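Side-chain contacts in benzoate transport porin BenP (Acinetobacter baumannii AB307-0294, PDB 5DL8), which probably acts as an outer-membrane porin of the OprD family, a calcium-binding beta-barrel thought to let benzoate and other small solutes across the outer membrane: residues A[19-24]-A[118-123]; A[159-162]-A[166-169]; A[173-178]-A[298-303]; A[185-188]-A[193-196]; A[345-348]-A[354-357]. One frame throughout, in Å; residues are numbered along the deposited sequence.

Contact 1 (A[19-24]-A[118-123])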
loop_
_atom_site.group_PDB
_atom_site.type_symbol
_atom_site.label_atom_id
_atom_site.label_comp_id
_atom_site.label_asym_id
_atom_site.label_seq_id
_atom_site.Cartn_x
_atom_site.Cartn_y
_atom_site.Cartn_z
ATOM N N ASN A 19 21.758 2.145 7.732
ATOM C CA ASN A 19 22.944 2.856 7.234
ATOM C C ASN A 19 23.944 1.908 6.502
ATOM O O ASN A 19 25.106 2.174 6.530
ATOM C CB ASN A 19 23.659 3.503 8.450
ATOM C CG ASN A 19 24.883 4.341 8.068
ATOM O OD1 ASN A 19 24.847 5.094 7.125
ATOM N ND2 ASN A 19 25.952 4.202 8.807
ATOM N N GLN A 20 23.502 0.811 5.859
ATOM C CA GLN A 20 24.402 -0.304 5.389
ATOM C C GLN A 20 24.638 -0.440 3.878
ATOM O O GLN A 20 25.360 -1.353 3.502
ATOM C CB GLN A 20 23.919 -1.710 5.854
ATOM C CG GLN A 20 23.711 -1.933 7.340
ATOM C CD GLN A 20 24.863 -1.479 8.228
ATOM O OE1 GLN A 20 26.028 -1.476 7.812
ATOM N NE2 GLN A 20 24.538 -1.094 9.473
ATOM N N GLN A 21 24.095 0.422 3.029
ATOM C CA GLN A 21 24.267 0.260 1.578
ATOM C C GLN A 21 25.655 0.657 1.024
ATOM O O GLN A 21 25.993 1.851 0.973
ATOM C CB GLN A 21 23.186 1.080 0.854
ATOM C CG GLN A 21 22.905 0.695 -0.593
ATOM C CD GLN A 21 21.899 1.661 -1.210
ATOM O OE1 GLN A 21 20.941 2.031 -0.534
ATOM N NE2 GLN A 21 22.124 2.106 -2.478
ATOM N N THR A 22 26.421 -0.334 0.541
ATOM C CA THR A 22 27.815 -0.126 0.040
ATOM C C THR A 22 27.889 0.344 -1.434
ATOM O O THR A 22 28.849 1.036 -1.817
ATOM C CB THR A 22 28.729 -1.396 0.202
ATOM O OG1 THR A 22 28.065 -2.533 -0.342
ATOM C CG2 THR A 22 29.113 -1.673 1.662
ATOM N N GLU A 23 26.893 -0.036 -2.247
ATOM C CA GLU A 23 26.857 0.241 -3.706
ATOM C C GLU A 23 25.624 1.110 -4.124
ATOM O O GLU A 23 24.509 0.899 -3.623
ATOM C CB GLU A 23 26.829 -1.125 -4.472
ATOM C CG GLU A 23 28.120 -1.987 -4.515
ATOM C CD GLU A 23 29.306 -1.247 -5.203
ATOM O OE1 GLU A 23 29.109 -0.565 -6.249
ATOM O OE2 GLU A 23 30.437 -1.312 -4.688
ATOM N N ASP A 24 25.804 2.036 -5.072
ATOM C CA ASP A 24 24.629 2.712 -5.711
ATOM C C ASP A 24 23.680 1.644 -6.298
ATOM O O ASP A 24 24.151 0.554 -6.734
ATOM C CB ASP A 24 25.005 3.648 -6.854
ATOM C CG ASP A 24 25.770 4.916 -6.416
ATOM O OD1 ASP A 24 26.057 5.176 -5.262
ATOM O OD2 ASP A 24 26.070 5.713 -7.305
ATOM N N THR A 118 16.030 13.145 -2.076
ATOM C CA THR A 118 16.144 12.882 -0.672
ATOM C C THR A 118 17.601 13.080 -0.234
ATOM O O THR A 118 18.529 12.491 -0.873
ATOM C CB THR A 118 15.716 11.421 -0.352
ATOM O OG1 THR A 118 14.471 11.067 -0.984
ATOM C CG2 THR A 118 15.531 11.231 1.149
ATOM N N LEU A 119 17.809 13.850 0.857
ATOM C CA LEU A 119 19.130 13.903 1.560
ATOM C C LEU A 119 19.198 12.840 2.663
ATOM O O LEU A 119 18.217 12.628 3.348
ATOM C CB LEU A 119 19.372 15.278 2.158
ATOM C CG LEU A 119 20.091 16.366 1.365
ATOM C CD1 LEU A 119 19.721 16.456 -0.105
ATOM C CD2 LEU A 119 19.885 17.724 2.063
ATOM N N LYS A 120 20.322 12.154 2.781
ATOM C CA LYS A 120 20.552 11.110 3.766
ATOM C C LYS A 120 21.784 11.423 4.615
ATOM O O LYS A 120 22.789 11.790 4.072
ATOM C CB LYS A 120 20.860 9.789 3.089
ATOM C CG LYS A 120 19.606 9.202 2.416
ATOM C CD LYS A 120 19.758 7.810 1.745
ATOM C CE LYS A 120 20.773 7.743 0.601
ATOM N NZ LYS A 120 20.830 6.311 0.070
ATOM N N LEU A 121 21.708 11.144 5.910
ATOM C CA LEU A 121 22.794 11.300 6.903
ATOM C C LEU A 121 22.780 10.056 7.836
ATOM O O LEU A 121 21.768 9.765 8.463
ATOM C CB LEU A 121 22.617 12.643 7.713
ATOM C CG LEU A 121 23.726 13.100 8.699
ATOM C CD1 LEU A 121 25.067 13.474 8.045
ATOM C CD2 LEU A 121 23.252 14.241 9.665
ATOM N N GLY A 122 23.893 9.325 7.906
ATOM C CA GLY A 122 23.920 8.038 8.624
ATOM C C GLY A 122 24.957 8.062 9.733
ATOM O O GLY A 122 25.959 8.811 9.659
ATOM N N TYR A 123 24.721 7.256 10.766
ATOM C CA TYR A 123 25.730 6.964 11.799
ATOM C C TYR A 123 25.514 5.518 12.371
ATOM O O TYR A 123 24.444 5.241 12.913
ATOM C CB TYR A 123 25.715 8.024 12.955
ATOM C CG TYR A 123 26.709 7.677 14.080
ATOM C CD1 TYR A 123 28.096 7.898 13.910
ATOM C CD2 TYR A 123 26.293 7.090 15.320
ATOM C CE1 TYR A 123 29.001 7.545 14.895
ATOM C CE2 TYR A 123 27.236 6.713 16.288
ATOM C CZ TYR A 123 28.581 6.971 16.042
ATOM O OH TYR A 123 29.556 6.670 16.945
HETATM O O HOH W 1 20.645 4.090 1.505
#
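One face of the Asn19 side-chain amide lies on the backbone of Gly122 and Tyr123. OD1 sits 3.4 Å from Gly122 CA, while Tyr123 N stands almost directly above CG of Asn19, at 4.0 Å. CG is anti to the backbone N (chi1 -177°), which carries the amide straight out to strand 118-123, and the absence of a side chain on Gly122 lets it come this close. Its polar atoms are engaged elsewhere: OD1 bonds to Thr75 OG1 and ND2 to Asp124 O. The second flat group, the amide of Gln21, works through water. A single molecule donates to Gln21 OE1 at 2.9 Å and accepts from Lys120 NZ at 2.7 Å, linking two groups whose nearest atoms, OE1 and NZ, are 4.3 Å apart. Gln21 NE2 gives a nearly straight bond (167°) to Glu23 O at 2.9 Å, with the acceptor in its amide plane, and NE2 also reaches Lys59 O, so the rotation of the amide is fixed. Lys120 NZ, buried, is further held by a salt bridge to Asp79 and by Ser60 O. The irregular segment 19-24, just ahead of strand 25-39, thereby rests against the barrel wall across strands 47-65, 72-87 and 107-123.

Contact 2 (A[159-162]-A[166-169]); sequences SQLS and YAEI
Gln160 starts out anti to its main-chain nitrogen (chi1 -165°) and then bends (chi2 68°), delivering OE1 to the edge of the Tyr166 ring, 3.6 Å from CD2 and near the ring plane. The amide and ring planes are inclined by 40°, and the two side chains cross almost at right angles. The other end of the amide turns back on its own segment, NE2 donating to Ser162 O at 2.8 Å. Beneath them runs the antiparallel hairpin of strands 155-160 and 165-176, neighbours in the barrel wall: Ser159 and Ala167 form a hydrogen-bonded pair, Ser159 N to Ala167 O and Ala167 N to Ser159 O both measuring 3.0 Å. Leu161, past the end of the strand, brings CD1 to 3.8 Å from Ala167 CB; on the Ser159 and Ala167 face Ser159 OG bonds to Thr126 OG1. Tyr166 OH donates to Glu168 OE1 at 2.7 Å, on the anti side but tilted out of the carboxylate plane, while Glu168 OE2 is hydrogen-bonded to Tyr202 OH.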
loop_
_atom_site.group_PDB
_atom_site.type_symbol
_atom_site.label_atom_id
_atom_site.label_comp_id
_atom_site.label_asym_id
_atom_site.label_seq_id
_atom_site.Cartn_x
_atom_site.Cartn_y
_atom_site.Cartn_z
ATOM N N SER A 159 16.547 3.420 13.255
ATOM C CA SER A 159 17.651 2.808 13.957
ATOM C C SER A 159 17.478 1.321 14.351
ATOM O O SER A 159 16.425 0.933 14.843
ATOM C CB SER A 159 17.882 3.656 15.191
ATOM O OG SER A 159 19.033 3.214 15.898
ATOM N N GLN A 160 18.492 0.488 14.140
ATOM C CA GLN A 160 18.547 -0.856 14.747
ATOM C C GLN A 160 19.221 -0.677 16.078
ATOM O O GLN A 160 20.457 -0.735 16.193
ATOM C CB GLN A 160 19.345 -1.832 13.854
ATOM C CG GLN A 160 19.176 -3.294 14.185
ATOM C CD GLN A 160 17.761 -3.797 13.863
ATOM O OE1 GLN A 160 17.122 -3.363 12.928
ATOM N NE2 GLN A 160 17.251 -4.647 14.697
ATOM N N LEU A 161 18.398 -0.452 17.097
ATOM C CA LEU A 161 18.813 -0.130 18.417
ATOM C C LEU A 161 19.404 -1.347 19.091
ATOM O O LEU A 161 20.072 -1.190 20.090
ATOM C CB LEU A 161 17.616 0.338 19.267
ATOM C CG LEU A 161 16.917 1.650 18.966
ATOM C CD1 LEU A 161 15.627 1.874 19.749
ATOM C CD2 LEU A 161 17.909 2.776 19.205
ATOM N N SER A 162 19.073 -2.548 18.603
ATOM C CA SER A 162 19.715 -3.827 19.056
ATOM C C SER A 162 19.395 -4.908 18.068
ATOM O O SER A 162 18.612 -4.658 17.124
ATOM C CB SER A 162 19.217 -4.259 20.498
ATOM O OG SER A 162 17.858 -4.679 20.482
ATOM N N TYR A 166 14.022 -2.697 16.399
ATOM C CA TYR A 166 14.109 -1.690 15.350
ATOM C C TYR A 166 13.113 -0.568 15.720
ATOM O O TYR A 166 11.930 -0.835 16.067
ATOM C CB TYR A 166 13.749 -2.301 13.968
ATOM C CG TYR A 166 13.582 -1.265 12.869
ATOM C CD1 TYR A 166 12.333 -0.567 12.689
ATOM C CD2 TYR A 166 14.656 -0.932 12.021
ATOM C CE1 TYR A 166 12.197 0.427 11.706
ATOM C CE2 TYR A 166 14.487 0.044 10.999
ATOM C CZ TYR A 166 13.277 0.702 10.872
ATOM O OH TYR A 166 13.130 1.657 9.923
ATOM N N ALA A 167 13.536 0.687 15.583
ATOM C CA ALA A 167 12.614 1.868 15.818
ATOM C C ALA A 167 12.679 2.824 14.655
ATOM O O ALA A 167 13.703 2.952 14.056
ATOM C CB ALA A 167 13.016 2.610 17.080
ATOM N N GLU A 168 11.626 3.598 14.456
ATOM C CA GLU A 168 11.598 4.632 13.429
ATOM C C GLU A 168 10.585 5.675 13.887
ATOM O O GLU A 168 9.523 5.327 14.403
ATOM C CB GLU A 168 11.223 3.987 12.065
ATOM C CG GLU A 168 10.954 4.954 10.942
ATOM C CD GLU A 168 10.528 4.241 9.655
ATOM O OE1 GLU A 168 10.829 3.014 9.492
ATOM O OE2 GLU A 168 9.870 4.974 8.853
ATOM N N ILE A 169 10.982 6.936 13.779
ATOM C CA ILE A 169 10.130 8.103 14.049
ATOM C C ILE A 169 10.151 9.051 12.811
ATOM O O ILE A 169 11.101 9.086 12.056
ATOM C CB ILE A 169 10.524 8.913 15.337
ATOM C CG1 ILE A 169 11.885 9.575 15.189
ATOM C CG2 ILE A 169 10.433 8.034 16.587
ATOM C CD1 ILE A 169 12.264 10.491 16.345
#

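Contact 3 (A[173-178]-A[298-303]); sequences EKVSPR and GFLPET
Arg178 reaches over Phe299 with its guanidinium group. From CB the chain leaves with CG wedged between the backbone N and the carbonyl carbon (chi1 74°) and then runs extended to NE, so the contact begins at the head group. Arg178 NE comes to 4.1 Å from Phe299 CB and donates to Thr97 O. Arg178 CZ lies 3.7 Å from Phe299 CB, which stands over the centre of one guanidinium face. Arg178 NH1 approaches Phe299 O at 3.8 Å but makes its salt bridge with Asp143, and Arg178 NH2 is 4.0 Å from Phe299 CG. The guanidinium and ring planes differ by only 17°, yet the ring leads away from the head group, so the methylene rather than the ring covers it. Pro177 CB packs against Gly298 O at 3.6 Å; Gly298, at positive phi (90°), faces the proline without a side chain. Val175 CG2 meets Leu300 CD2 at 4.0 Å, between strand 165-176 and the long loop that precedes strand 319-328. Arg146 NH2 lies close to Arg178 NH2 near the middle of the barrel, consistent with the basic residues that line the constriction in OprD-family porins. Between the two segments the contact is van der Waals, apolar at Val175 and Leu300 and with a methylene over a charged group at Arg178; Asp143 and Thr97 O hold the guanidinium in place, and the Asp143 carboxylate would partly offset its charge.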
loop_
_atom_site.group_PDB
_atom_site.type_symbol
_atom_site.label_atom_id
_atom_site.label_comp_id
_atom_site.label_asym_id
_atom_site.label_seq_id
_atom_site.Cartn_x
_atom_site.Cartn_y
_atom_site.Cartn_z
ATOM N N GLU A 173 4.979 15.729 6.161
ATOM C CA GLU A 173 4.183 16.896 5.903
ATOM C C GLU A 173 3.275 16.786 4.725
ATOM O O GLU A 173 2.254 17.446 4.704
ATOM C CB GLU A 173 5.093 18.131 5.835
ATOM C CG GLU A 173 5.599 18.472 7.283
ATOM C CD GLU A 173 6.383 19.799 7.524
ATOM O OE1 GLU A 173 6.702 20.477 6.548
ATOM O OE2 GLU A 173 6.684 20.156 8.744
ATOM N N LYS A 174 3.667 15.996 3.709
ATOM C CA LYS A 174 3.012 15.964 2.457
ATOM C C LYS A 174 3.021 14.558 1.862
ATOM O O LYS A 174 3.898 13.762 2.143
ATOM C CB LYS A 174 3.690 16.917 1.458
ATOM C CG LYS A 174 3.963 18.392 1.825
ATOM C CD LYS A 174 2.794 19.260 1.514
ATOM C CE LYS A 174 3.159 20.708 1.221
ATOM N NZ LYS A 174 3.958 21.302 2.302
ATOM N N VAL A 175 2.039 14.331 1.003
ATOM C CA VAL A 175 1.853 13.085 0.272
ATOM C C VAL A 175 1.685 13.442 -1.212
ATOM O O VAL A 175 1.056 14.467 -1.570
ATOM C CB VAL A 175 0.615 12.242 0.764
ATOM C CG1 VAL A 175 -0.677 13.060 0.743
ATOM C CG2 VAL A 175 0.417 11.029 -0.143
ATOM N N SER A 176 2.243 12.634 -2.084
ATOM C CA SER A 176 1.932 12.755 -3.564
ATOM C C SER A 176 1.249 11.518 -3.974
ATOM O O SER A 176 1.906 10.483 -4.186
ATOM C CB SER A 176 3.198 12.847 -4.387
ATOM O OG SER A 176 2.902 13.232 -5.742
ATOM N N PRO A 177 -0.059 11.537 -3.991
ATOM C CA PRO A 177 -0.796 10.293 -4.336
ATOM C C PRO A 177 -0.459 9.633 -5.711
ATOM O O PRO A 177 0.080 10.290 -6.586
ATOM C CB PRO A 177 -2.294 10.746 -4.277
ATOM C CG PRO A 177 -2.286 11.833 -3.300
ATOM C CD PRO A 177 -0.998 12.598 -3.601
ATOM N N ARG A 178 -0.767 8.340 -5.846
ATOM C CA ARG A 178 -0.446 7.570 -7.025
ATOM C C ARG A 178 -0.957 8.281 -8.369
ATOM O O ARG A 178 -0.287 8.231 -9.346
ATOM C CB ARG A 178 -1.011 6.160 -6.906
ATOM C CG ARG A 178 -2.504 6.092 -7.085
ATOM C CD ARG A 178 -3.071 4.794 -6.635
ATOM N NE ARG A 178 -4.528 4.693 -6.889
ATOM C CZ ARG A 178 -5.354 3.808 -6.261
ATOM N NH1 ARG A 178 -4.845 3.002 -5.235
ATOM N NH2 ARG A 178 -6.685 3.747 -6.589
ATOM N N GLY A 298 -7.135 10.424 -1.059
ATOM C CA GLY A 298 -6.044 10.188 -2.049
ATOM C C GLY A 298 -5.643 8.731 -2.207
ATOM O O GLY A 298 -4.516 8.411 -2.732
ATOM N N PHE A 299 -6.563 7.849 -1.738
ATOM C CA PHE A 299 -6.569 6.397 -2.042
ATOM C C PHE A 299 -5.403 5.699 -1.366
ATOM O O PHE A 299 -4.902 4.636 -1.858
ATOM C CB PHE A 299 -6.597 6.116 -3.621
ATOM C CG PHE A 299 -7.639 6.951 -4.366
ATOM C CD1 PHE A 299 -9.015 6.717 -4.169
ATOM C CD2 PHE A 299 -7.242 8.059 -5.136
ATOM C CE1 PHE A 299 -9.962 7.581 -4.755
ATOM C CE2 PHE A 299 -8.183 8.906 -5.721
ATOM C CZ PHE A 299 -9.537 8.659 -5.527
ATOM N N LEU A 300 -4.953 6.272 -0.238
ATOM C CA LEU A 300 -3.810 5.668 0.508
ATOM C C LEU A 300 -4.252 4.355 1.087
ATOM O O LEU A 300 -5.174 4.314 1.860
ATOM C CB LEU A 300 -3.304 6.654 1.566
ATOM C CG LEU A 300 -3.026 8.113 1.069
ATOM C CD1 LEU A 300 -2.291 8.958 2.122
ATOM C CD2 LEU A 300 -2.225 8.009 -0.221
ATOM N N PRO A 301 -3.673 3.224 0.630
ATOM C CA PRO A 301 -4.259 1.928 1.128
ATOM C C PRO A 301 -3.687 1.607 2.509
ATOM O O PRO A 301 -2.610 2.087 2.842
ATOM C CB PRO A 301 -3.724 0.864 0.121
ATOM C CG PRO A 301 -2.359 1.440 -0.223
ATOM C CD PRO A 301 -2.573 2.962 -0.338
ATOM N N GLU A 302 -4.408 0.788 3.286
ATOM C CA GLU A 302 -3.930 0.329 4.621
ATOM C C GLU A 302 -3.530 -1.106 4.382
ATOM O O GLU A 302 -4.319 -2.092 4.578
ATOM C CB GLU A 302 -4.965 0.483 5.733
ATOM C CG GLU A 302 -4.451 0.059 7.096
ATOM C CD GLU A 302 -3.022 0.617 7.296
ATOM O OE1 GLU A 302 -2.020 -0.138 6.944
ATOM O OE2 GLU A 302 -2.918 1.817 7.731
ATOM N N THR A 303 -2.281 -1.198 3.991
ATOM C CA THR A 303 -1.621 -2.459 3.603
ATOM C C THR A 303 -1.393 -3.434 4.762
ATOM O O THR A 303 -1.149 -4.607 4.507
ATOM C CB THR A 303 -0.224 -2.241 2.933
ATOM O OG1 THR A 303 0.601 -1.447 3.834
ATOM C CG2 THR A 303 -0.421 -1.442 1.453
#

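Contact 4 (A[185-188]-A[193-196])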
loop_
_atom_site.group_PDB
_atom_site.type_symbol
_atom_site.label_atom_id
_atom_site.label_comp_id
_atom_site.label_asym_id
_atom_site.label_seq_id
_atom_site.Cartn_x
_atom_site.Cartn_y
_atom_site.Cartn_z
ATOM N N LYS A 185 -0.797 18.366 1.306
ATOM C CA LYS A 185 -1.184 17.960 2.654
ATOM C C LYS A 185 -2.117 16.777 2.662
ATOM O O LYS A 185 -2.978 16.659 1.757
ATOM C CB LYS A 185 -1.877 19.100 3.396
ATOM C CG LYS A 185 -0.873 20.158 3.779
ATOM C CD LYS A 185 -1.493 21.451 4.347
ATOM C CE LYS A 185 -0.379 22.351 4.852
ATOM N NZ LYS A 185 -1.106 23.474 5.461
ATOM N N PHE A 186 -1.986 15.928 3.675
ATOM C CA PHE A 186 -2.981 14.875 3.949
ATOM C C PHE A 186 -4.316 15.458 4.231
ATOM O O PHE A 186 -4.396 16.590 4.739
ATOM C CB PHE A 186 -2.587 14.113 5.267
ATOM C CG PHE A 186 -1.367 13.183 5.150
ATOM C CD1 PHE A 186 -1.477 11.963 4.532
ATOM C CD2 PHE A 186 -0.121 13.564 5.649
ATOM C CE1 PHE A 186 -0.350 11.137 4.359
ATOM C CE2 PHE A 186 0.954 12.742 5.551
ATOM C CZ PHE A 186 0.861 11.521 4.904
ATOM N N SER A 187 -5.379 14.713 3.953
ATOM C CA SER A 187 -6.672 15.236 4.286
ATOM C C SER A 187 -7.703 14.145 4.598
ATOM O O SER A 187 -7.502 12.991 4.268
ATOM C CB SER A 187 -7.214 16.172 3.143
ATOM O OG SER A 187 -7.257 15.528 1.849
ATOM N N PHE A 188 -8.815 14.522 5.223
ATOM C CA PHE A 188 -9.937 13.626 5.383
ATOM C C PHE A 188 -11.199 14.412 4.988
ATOM O O PHE A 188 -11.424 15.615 5.379
ATOM C CB PHE A 188 -9.988 13.113 6.829
ATOM C CG PHE A 188 -11.057 12.083 7.109
ATOM C CD1 PHE A 188 -10.802 10.702 6.978
ATOM C CD2 PHE A 188 -12.288 12.447 7.593
ATOM C CE1 PHE A 188 -11.800 9.756 7.282
ATOM C CE2 PHE A 188 -13.287 11.512 7.842
ATOM C CZ PHE A 188 -13.048 10.156 7.714
ATOM N N ILE A 193 -17.301 17.530 2.798
ATOM C CA ILE A 193 -16.494 18.554 3.395
ATOM C C ILE A 193 -15.092 17.966 3.664
ATOM O O ILE A 193 -14.985 16.928 4.402
ATOM C CB ILE A 193 -17.104 19.078 4.687
ATOM C CG1 ILE A 193 -18.403 19.837 4.401
ATOM C CG2 ILE A 193 -16.135 20.087 5.393
ATOM C CD1 ILE A 193 -19.224 20.123 5.733
ATOM N N THR A 194 -14.059 18.668 3.114
ATOM C CA THR A 194 -12.651 18.330 3.249
ATOM C C THR A 194 -11.885 19.184 4.288
ATOM O O THR A 194 -12.022 20.377 4.264
ATOM C CB THR A 194 -11.907 18.363 1.882
ATOM O OG1 THR A 194 -12.487 17.355 1.014
ATOM C CG2 THR A 194 -10.394 17.903 2.017
ATOM N N LYS A 195 -11.117 18.561 5.174
ATOM C CA LYS A 195 -10.162 19.207 6.054
ATOM C C LYS A 195 -8.776 18.643 5.853
ATOM O O LYS A 195 -8.605 17.431 5.690
ATOM C CB LYS A 195 -10.557 18.977 7.457
ATOM C CG LYS A 195 -10.167 20.148 8.372
ATOM C CD LYS A 195 -9.898 19.602 9.777
ATOM C CE LYS A 195 -9.790 20.664 10.880
ATOM N NZ LYS A 195 -9.913 19.905 12.223
ATOM N N GLU A 196 -7.775 19.528 5.872
ATOM C CA GLU A 196 -6.347 19.179 5.706
ATOM C C GLU A 196 -5.642 19.111 7.027
ATOM O O GLU A 196 -6.041 19.811 7.942
ATOM C CB GLU A 196 -5.630 20.297 4.938
ATOM C CG GLU A 196 -6.216 20.587 3.550
ATOM C CD GLU A 196 -5.442 21.589 2.763
ATOM O OE1 GLU A 196 -5.596 22.770 3.068
ATOM O OE2 GLU A 196 -4.697 21.176 1.863
HETATM O O HOH W 2 -4.789 18.453 0.518
HETATM O O HOH W 3 -1.602 21.181 0.476
#
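Phe188 and Lys195 form an antiparallel hydrogen-bonded pair, with Phe188 N to Lys195 O and Lys195 N to Phe188 O each 3.0 Å, while Ser187 faces Glu196 in the adjoining non-hydrogen-bonded position. Ser187 CB presses against Lys195 O at 3.2 Å and lies 3.8 Å from Thr194 CG2. With its hydroxyl turned between the backbone N and the carbonyl carbon (chi1 56°), Ser187 bonds through OG to Asp297. Further along, the side chains of Glu196 and Lys185 cross at about a right angle, Glu196 OE2 resting 3.8 Å from Lys185 CB. Two waters tie these residues together: one donates to Lys185 O at 2.8 Å and to Glu196 OE2 at 3.0 Å, and the other accepts from Lys185 N and gives OE2 a weak bond. The ammonium of Lys185 forms its salt bridge with Asp198, leaving NZ 5.1 Å from Glu196 OE1, where the opposite charges may still attract. Lys195 runs off to Asp224 O and Thr259 OG1. Strands 187-190 and 193-196 make a separate two-stranded hairpin beside the barrel sheet: Phe186 packs on Val172 and Val175 of strand 165-176 and on Leu300, and Phe188 packs edge-to-face on Phe260.

Contact 5 (A[345-348]-A[354-357]); sequences GHDF and EKNH
Phe348 O accepts the backbone N-H of Asn356 at 2.9 Å and 153°, and the same two residues meet through their side chains. Asn356 CB lies over a face of the Phe348 ring in a CH-pi contact, 4.0 Å from the centroid, while ND2 is 3.5 Å from CE2. With CG set between the backbone N and the carbonyl carbon (chi1 63°), the ring folds back across its own strand. This is the turn end of the hairpin of strands 336-349 and 355-368, with a corner at Asp347. His357 CA makes a CA-H...O contact with Gly345 O at 3.2 Å. Asn356 OD1 receives His390 N as well as a bent bond from His357 N at 3.0 Å, its donor above the carbonyl plane. His390 lies between Val388, ending strand 377-388, and Gly391, which with Asp393 bind a calcium ion about 7 Å from the Asn356 side chain. Asp347 OD1 and Lys355 NZ, 4.4 Å apart, are too far for a salt bridge; OD2 makes one with Lys319 NZ.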
loop_
_atom_site.group_PDB
_atom_site.type_symbol
_atom_site.label_atom_id
_atom_site.label_comp_id
_atom_site.label_asym_id
_atom_site.label_seq_id
_atom_site.Cartn_x
_atom_site.Cartn_y
_atom_site.Cartn_z
ATOM N N GLY A 345 -18.772 -9.972 3.592
ATOM C CA GLY A 345 -18.929 -9.026 4.672
ATOM C C GLY A 345 -20.443 -8.790 4.922
ATOM O O GLY A 345 -21.275 -8.781 3.959
ATOM N N HIS A 346 -20.819 -8.656 6.202
ATOM C CA HIS A 346 -22.231 -8.430 6.618
ATOM C C HIS A 346 -22.274 -7.678 7.916
ATOM O O HIS A 346 -21.182 -7.275 8.416
ATOM C CB HIS A 346 -22.996 -9.777 6.722
ATOM C CG HIS A 346 -22.573 -10.619 7.885
ATOM N ND1 HIS A 346 -23.463 -11.258 8.702
ATOM C CD2 HIS A 346 -21.354 -10.909 8.376
ATOM C CE1 HIS A 346 -22.810 -11.925 9.625
ATOM N NE2 HIS A 346 -21.531 -11.709 9.460
ATOM N N ASP A 347 -23.475 -7.527 8.469
ATOM C CA ASP A 347 -23.706 -6.791 9.730
ATOM C C ASP A 347 -23.381 -5.262 9.735
ATOM O O ASP A 347 -23.374 -4.620 10.800
ATOM C CB ASP A 347 -23.028 -7.473 10.980
ATOM C CG ASP A 347 -23.852 -8.617 11.555
ATOM O OD1 ASP A 347 -24.928 -8.962 10.996
ATOM O OD2 ASP A 347 -23.387 -9.207 12.541
ATOM N N PHE A 348 -23.171 -4.726 8.540
ATOM C CA PHE A 348 -23.152 -3.292 8.329
ATOM C C PHE A 348 -24.518 -2.861 7.711
ATOM O O PHE A 348 -25.258 -3.661 7.139
ATOM C CB PHE A 348 -21.960 -2.802 7.482
ATOM C CG PHE A 348 -21.930 -3.336 6.063
ATOM C CD1 PHE A 348 -21.553 -4.672 5.807
ATOM C CD2 PHE A 348 -22.281 -2.509 4.980
ATOM C CE1 PHE A 348 -21.519 -5.164 4.472
ATOM C CE2 PHE A 348 -22.264 -2.988 3.668
ATOM C CZ PHE A 348 -21.870 -4.349 3.419
ATOM N N GLU A 354 -30.831 -0.014 6.078
ATOM C CA GLU A 354 -31.147 -1.424 5.779
ATOM C C GLU A 354 -29.915 -2.262 5.925
ATOM O O GLU A 354 -28.809 -1.795 5.634
ATOM C CB GLU A 354 -31.645 -1.648 4.333
ATOM C CG GLU A 354 -32.737 -0.720 3.853
ATOM C CD GLU A 354 -34.100 -1.330 3.947
ATOM O OE1 GLU A 354 -34.716 -1.486 2.853
ATOM O OE2 GLU A 354 -34.511 -1.657 5.085
ATOM N N LYS A 355 -30.140 -3.511 6.334
ATOM C CA LYS A 355 -29.082 -4.462 6.589
ATOM C C LYS A 355 -28.425 -4.787 5.248
ATOM O O LYS A 355 -29.122 -5.022 4.264
ATOM C CB LYS A 355 -29.641 -5.719 7.183
ATOM C CG LYS A 355 -30.454 -5.519 8.468
ATOM C CD LYS A 355 -30.716 -6.859 9.142
ATOM C CE LYS A 355 -29.462 -7.265 9.902
ATOM N NZ LYS A 355 -29.027 -8.630 9.548
ATOM N N ASN A 356 -27.088 -4.779 5.211
ATOM C CA ASN A 356 -26.401 -4.986 3.960
ATOM C C ASN A 356 -25.420 -6.132 4.032
ATOM O O ASN A 356 -25.004 -6.524 5.079
ATOM C CB ASN A 356 -25.729 -3.646 3.550
ATOM C CG ASN A 356 -25.615 -3.451 2.076
ATOM O OD1 ASN A 356 -25.974 -4.297 1.311
ATOM N ND2 ASN A 356 -25.067 -2.324 1.675
ATOM N N HIS A 357 -24.999 -6.616 2.853
ATOM C CA HIS A 357 -23.958 -7.583 2.756
ATOM C C HIS A 357 -23.266 -7.470 1.443
ATOM O O HIS A 357 -23.872 -7.009 0.432
ATOM C CB HIS A 357 -24.521 -9.011 3.082
ATOM C CG HIS A 357 -25.561 -9.559 2.132
ATOM N ND1 HIS A 357 -25.254 -10.129 0.909
ATOM C CD2 HIS A 357 -26.898 -9.707 2.264
ATOM C CE1 HIS A 357 -26.354 -10.551 0.304
ATOM N NE2 HIS A 357 -27.360 -10.329 1.120
#

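From the N terminus, contact 1 closes the first long loop of chain, bringing the segment ahead of strand 25-39 onto the end of strand 107-123. Contact 2 follows in series as a tight hairpin. Strand 165-176 then runs on into contact 3, which spans 120 residues and draws the loop before strand 319-328 to the middle of the barrel. Contact 4 is a short hairpin nested inside that span; the two touch where Phe186 packs against Val175 and Leu300. Contact 5, which opens only after contact 3 has closed, joins strands 336-349 and 355-368 near their turn, on the other side of the chain's centre from contact 1, their centres about 50 Å apart.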